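Local coordinates for putative lipoate-protein ligase A subunit 2 (Thermoplasma acidophilum DSM 1728, PDB 3R07) that is a putative lipoate-protein ligase A subunit 2, a small alpha/beta protein related to the C-terminal part of bacterial lipoate protein ligases, at residues I47-L50 and E51-R55; R67-N71 and Q72-T76. All blocks are in the same frame, centred on the assembly; numbering follows the deposited sequence.

Contact 1. Residues I47-L50 and E51-R55; sequences INRL and EDMLR
Met-53 swings CG anti to its own carbonyl carbon (chi1 -73°) and runs extended beyond it, which carries CE back one turn to the aliphatic part of Arg-49; the two chains lie side by side, pointing the same way. The Arg-49 chain bends at chi3 (-40°), and Met-53 CE rests 3.6 Å from Arg-49 CD, at the edge of the guanidinium and near its plane. Leu-50 and Leu-54 run alongside each other on the buried flank, with Leu-50 CD1 3.9 Å from Leu-54 CD1. From this side Leu-50 also reaches Ile-66 and Phe-69 of the next helix and Phe-84, while Leu-54 packs on Ile-33 and Leu-88. Glu-51 is buried as well; its OE2 takes a hydrogen bond from the backbone N of Ile-35. Just past the helix end, Arg-55 NH2 forms a salt bridge to Asp-52 OD1 at 2.8 Å, and its NH1 pairs with Asp-32 of strand 29-36. Met-53 N donates to Arg-49 O at 2.9 Å, and Glu-51 N to Ile-47 O at 3.3 Å. This is an i to i+4 bonded helix whose leucine flank packs against the antiparallel beta-sheet and the neighbouring helices.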
loop_
_atom_site.group_PDB
_atom_site.type_symbol
_atom_site.label_atom_id
_atom_site.label_comp_id
_atom_site.label_asym_id
_atom_site.label_seq_id
_atom_site.Cartn_x
_atom_site.Cartn_y
_atom_site.Cartn_z
ATOM N N ILE B 47 1.513 10.685 11.533
ATOM C CA ILE B 47 2.361 9.752 12.245
ATOM C C ILE B 47 3.500 10.483 12.949
ATOM O O ILE B 47 3.909 10.094 14.028
ATOM C CB ILE B 47 2.920 8.643 11.306
ATOM C CG1 ILE B 47 3.455 7.460 12.122
ATOM C CG2 ILE B 47 3.961 9.195 10.347
ATOM C CD1 ILE B 47 2.382 6.744 12.943
ATOM N N ASN B 48 4.018 11.535 12.330
ATOM C CA ASN B 48 5.079 12.333 12.954
ATOM C C ASN B 48 4.589 13.163 14.132
ATOM O O ASN B 48 5.352 13.444 15.043
ATOM C CB ASN B 48 5.715 13.263 11.934
ATOM C CG ASN B 48 6.356 12.525 10.805
ATOM O OD1 ASN B 48 6.139 12.855 9.648
ATOM N ND2 ASN B 48 7.150 11.507 11.129
ATOM N N ARG B 49 3.320 13.568 14.081
ATOM C CA ARG B 49 2.707 14.343 15.147
ATOM C C ARG B 49 2.526 13.424 16.357
ATOM O O ARG B 49 2.794 13.834 17.482
ATOM C CB ARG B 49 1.357 14.964 14.706
ATOM C CG ARG B 49 1.129 16.447 15.137
ATOM C CD ARG B 49 -0.362 16.959 15.069
ATOM N NE ARG B 49 -1.118 16.504 13.893
ATOM C CZ ARG B 49 -2.264 15.808 13.943
ATOM N NH1 ARG B 49 -2.819 15.492 15.117
ATOM N NH2 ARG B 49 -2.871 15.424 12.812
ATOM N N LEU B 50 2.104 12.185 16.120
ATOM C CA LEU B 50 1.851 11.241 17.195
ATOM C C LEU B 50 3.139 10.877 17.932
ATOM O O LEU B 50 3.137 10.710 19.145
ATOM C CB LEU B 50 1.160 9.984 16.661
ATOM C CG LEU B 50 0.687 8.905 17.646
ATOM C CD1 LEU B 50 -0.148 9.486 18.783
ATOM C CD2 LEU B 50 -0.078 7.796 16.932
ATOM N N GLU B 51 4.242 10.761 17.207
ATOM C CA GLU B 51 5.528 10.504 17.844
ATOM C C GLU B 51 6.002 11.743 18.634
ATOM O O GLU B 51 6.533 11.618 19.740
ATOM C CB GLU B 51 6.584 10.074 16.811
ATOM C CG GLU B 51 6.431 8.664 16.246
ATOM C CD GLU B 51 7.367 8.409 15.059
ATOM O OE1 GLU B 51 7.820 9.391 14.444
ATOM O OE2 GLU B 51 7.658 7.237 14.731
ATOM N N ASP B 52 5.811 12.929 18.059
ATOM C CA ASP B 52 6.225 14.193 18.685
ATOM C C ASP B 52 5.484 14.471 19.983
ATOM O O ASP B 52 6.037 15.067 20.903
ATOM C CB ASP B 52 6.021 15.365 17.721
ATOM C CG ASP B 52 7.052 15.385 16.597
ATOM O OD1 ASP B 52 7.983 14.536 16.639
ATOM O OD2 ASP B 52 6.929 16.244 15.680
ATOM N N MET B 53 4.234 14.026 20.040
ATOM C CA MET B 53 3.375 14.255 21.186
ATOM C C MET B 53 3.765 13.365 22.344
ATOM O O MET B 53 3.913 13.842 23.461
ATOM C CB MET B 53 1.910 14.051 20.801
ATOM C CG MET B 53 1.365 15.200 19.940
ATOM S SD MET B 53 -0.286 14.879 19.286
ATOM C CE MET B 53 -0.638 16.535 18.669
ATOM N N LEU B 54 3.958 12.080 22.065
ATOM C CA LEU B 54 4.406 11.118 23.064
ATOM C C LEU B 54 5.821 11.409 23.614
ATOM O O LEU B 54 6.083 11.178 24.796
ATOM C CB LEU B 54 4.285 9.696 22.516
ATOM C CG LEU B 54 2.846 9.220 22.288
ATOM C CD1 LEU B 54 2.724 8.216 21.137
ATOM C CD2 LEU B 54 2.270 8.637 23.550
ATOM N N ARG B 55 6.708 11.930 22.767
ATOM C CA ARG B 55 8.052 12.353 23.169
ATOM C C ARG B 55 8.119 13.814 23.727
ATOM O O ARG B 55 7.830 14.784 23.002
ATOM C CB ARG B 55 8.992 12.193 21.968
ATOM C CG ARG B 55 10.484 12.267 22.308
ATOM C CD ARG B 55 11.437 12.110 21.099
ATOM N NE ARG B 55 11.000 12.919 19.974
ATOM C CZ ARG B 55 10.505 12.434 18.839
ATOM N NH1 ARG B 55 10.420 11.128 18.653
ATOM N NH2 ARG B 55 10.099 13.262 17.884
#

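Contact 2. Residues R67-N71 and Q72-T76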
loop_
_atom_site.group_PDB
_atom_site.type_symbol
_atom_site.label_atom_id
_atom_site.label_comp_id
_atom_site.label_asym_id
_atom_site.label_seq_id
_atom_site.Cartn_x
_atom_site.Cartn_y
_atom_site.Cartn_z
ATOM N N ARG B 67 -6.196 9.866 22.544
ATOM C CA ARG B 67 -7.545 10.409 22.394
ATOM C C ARG B 67 -7.492 11.846 21.910
ATOM O O ARG B 67 -8.298 12.233 21.070
ATOM C CB ARG B 67 -8.344 10.295 23.700
ATOM C CG ARG B 67 -8.516 8.860 24.216
ATOM C CD ARG B 67 -9.616 8.754 25.303
ATOM N NE ARG B 67 -9.461 7.587 26.194
ATOM C CZ ARG B 67 -9.677 6.308 25.850
ATOM N NH1 ARG B 67 -10.048 5.981 24.612
ATOM N NH2 ARG B 67 -9.506 5.341 26.749
ATOM N N ASP B 68 -6.538 12.624 22.422
ATOM C CA ASP B 68 -6.331 14.009 21.965
ATOM C C ASP B 68 -6.084 14.030 20.457
ATOM O O ASP B 68 -6.882 14.610 19.709
ATOM C CB ASP B 68 -5.179 14.688 22.743
ATOM C CG ASP B 68 -4.527 15.870 21.984
ATOM O OD1 ASP B 68 -4.674 15.981 20.747
ATOM O OD2 ASP B 68 -3.827 16.690 22.623
ATOM N N PHE B 69 -4.969 13.401 20.057
ATOM C CA PHE B 69 -4.517 13.173 18.677
ATOM C C PHE B 69 -5.647 12.892 17.693
ATOM O O PHE B 69 -5.794 13.603 16.692
ATOM C CB PHE B 69 -3.533 11.996 18.713
ATOM C CG PHE B 69 -3.025 11.535 17.373
ATOM C CD1 PHE B 69 -2.164 12.327 16.627
ATOM C CD2 PHE B 69 -3.357 10.274 16.901
ATOM C CE1 PHE B 69 -1.673 11.891 15.423
ATOM C CE2 PHE B 69 -2.874 9.828 15.692
ATOM C CZ PHE B 69 -2.024 10.642 14.950
ATOM N N TYR B 70 -6.429 11.853 17.986
ATOM C CA TYR B 70 -7.647 11.551 17.245
ATOM C C TYR B 70 -8.691 12.712 17.189
ATOM O O TYR B 70 -9.279 12.966 16.129
ATOM C CB TYR B 70 -8.279 10.276 17.787
ATOM C CG TYR B 70 -7.696 8.993 17.233
ATOM C CD1 TYR B 70 -8.336 8.303 16.203
ATOM C CD2 TYR B 70 -6.520 8.448 17.751
ATOM C CE1 TYR B 70 -7.817 7.111 15.691
ATOM C CE2 TYR B 70 -5.986 7.248 17.240
ATOM C CZ TYR B 70 -6.643 6.589 16.212
ATOM O OH TYR B 70 -6.143 5.407 15.698
ATOM N N ASN B 71 -8.915 13.417 18.301
ATOM C CA ASN B 71 -9.821 14.585 18.309
ATOM C C ASN B 71 -9.354 15.776 17.450
ATOM O O ASN B 71 -10.089 16.764 17.310
ATOM C CB ASN B 71 -10.116 15.063 19.742
ATOM C CG ASN B 71 -10.705 13.973 20.611
ATOM O OD1 ASN B 71 -11.424 13.090 20.138
ATOM N ND2 ASN B 71 -10.389 14.020 21.896
ATOM N N GLN B 72 -8.143 15.702 16.893
ATOM C CA GLN B 72 -7.732 16.675 15.871
ATOM C C GLN B 72 -8.164 16.202 14.490
ATOM O O GLN B 72 -7.847 16.839 13.493
ATOM C CB GLN B 72 -6.227 16.950 15.899
ATOM C CG GLN B 72 -5.787 17.846 17.046
ATOM C CD GLN B 72 -4.376 17.526 17.515
ATOM O OE1 GLN B 72 -3.394 18.095 17.026
ATOM N NE2 GLN B 72 -4.269 16.610 18.473
ATOM N N GLY B 73 -8.884 15.078 14.456
ATOM C CA GLY B 73 -9.500 14.544 13.240
ATOM C C GLY B 73 -8.556 13.759 12.350
ATOM O O GLY B 73 -8.250 14.192 11.243
ATOM N N VAL B 74 -8.102 12.602 12.833
ATOM C CA VAL B 74 -7.196 11.740 12.077
ATOM C C VAL B 74 -7.955 10.474 11.661
ATOM O O VAL B 74 -8.693 9.898 12.460
ATOM C CB VAL B 74 -5.888 11.440 12.887
ATOM C CG1 VAL B 74 -5.024 10.382 12.215
ATOM C CG2 VAL B 74 -5.062 12.717 13.065
ATOM N N ILE B 75 -7.797 10.060 10.404
ATOM C CA ILE B 75 -8.531 8.906 9.878
ATOM C C ILE B 75 -7.599 7.692 9.744
ATOM O O ILE B 75 -6.594 7.736 9.030
ATOM C CB ILE B 75 -9.233 9.217 8.520
ATOM C CG1 ILE B 75 -9.984 10.553 8.577
ATOM C CG2 ILE B 75 -10.179 8.084 8.117
ATOM C CD1 ILE B 75 -9.237 11.735 7.919
ATOM N N THR B 76 -7.947 6.607 10.422
ATOM C CA THR B 76 -7.044 5.479 10.546
ATOM C C THR B 76 -7.793 4.178 10.292
ATOM O O THR B 76 -7.924 3.354 11.193
ATOM C CB THR B 76 -6.356 5.476 11.941
ATOM O OG1 THR B 76 -5.648 6.709 12.142
ATOM C CG2 THR B 76 -5.367 4.361 12.048
#
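Phe-69 and Val-74 cross at a slant where helix 62-70 gives way to the loop that follows it, a helix C-terminal turn in which the chain folds back over side chains near the end of the helix. Val-74 directs its CB toward the helix, and both methyls come to the same face near the far end of the phenyl group: CG2 sits over that face, offset toward the rim, while CG1 is 4.1 Å from Phe-69 CZ. Although the CB of Phe-69 points away from the loop, the position of CG anti to the backbone N (chi1 176°) brings the end of the ring back to Val-74. Arg-49 and Leu-50 of helix 46-54 also pack on this ring, and Met-41 touches Val-74.

Farther along the loop, Tyr-70 and Thr-76 meet at about a right angle. The phenol reaches past Val-74, and its OH lies 3.8 Å from Thr-76 CB; Phe-84 lies against both residues and Pro-81 against the tyrosine, so this end of the loop is tied to helix 83-88.

The backbone makes the change of direction possible. Gln-72 N donates to Phe-69 O at 3.2 Å, a three-residue step in place of the helical four, and adds a weak bond to Asp-68 O. Gly-73 then leaves helical geometry with a positive phi of 81°. Its N bonds to Tyr-70 O at 2.7 Å, approaching from above the carbonyl plane, 49° out of it.

How the contacts relate
Contact 1 lies wholly within helix 46-54 and the residue just after it, nearer the centre of the chain, whereas contact 2 spans the end of helix 62-70 and the loop beyond it, farther out. Both are partly buried, but regular four-residue backbone bonds run through the first and mainly three-residue turn bonds close the second. Apolar packing in contact 1 pairs leucines along a helix flank; in contact 2 it sets a valine against an aromatic ring. Contact 1 adds the salt bridges of Arg-55. The two are about 12 Å apart, centre to centre, and Arg-49 joins them: its NH2 packs 3.5 Å from Val-74 CG2. Both also reach Phe-84 of helix 83-88.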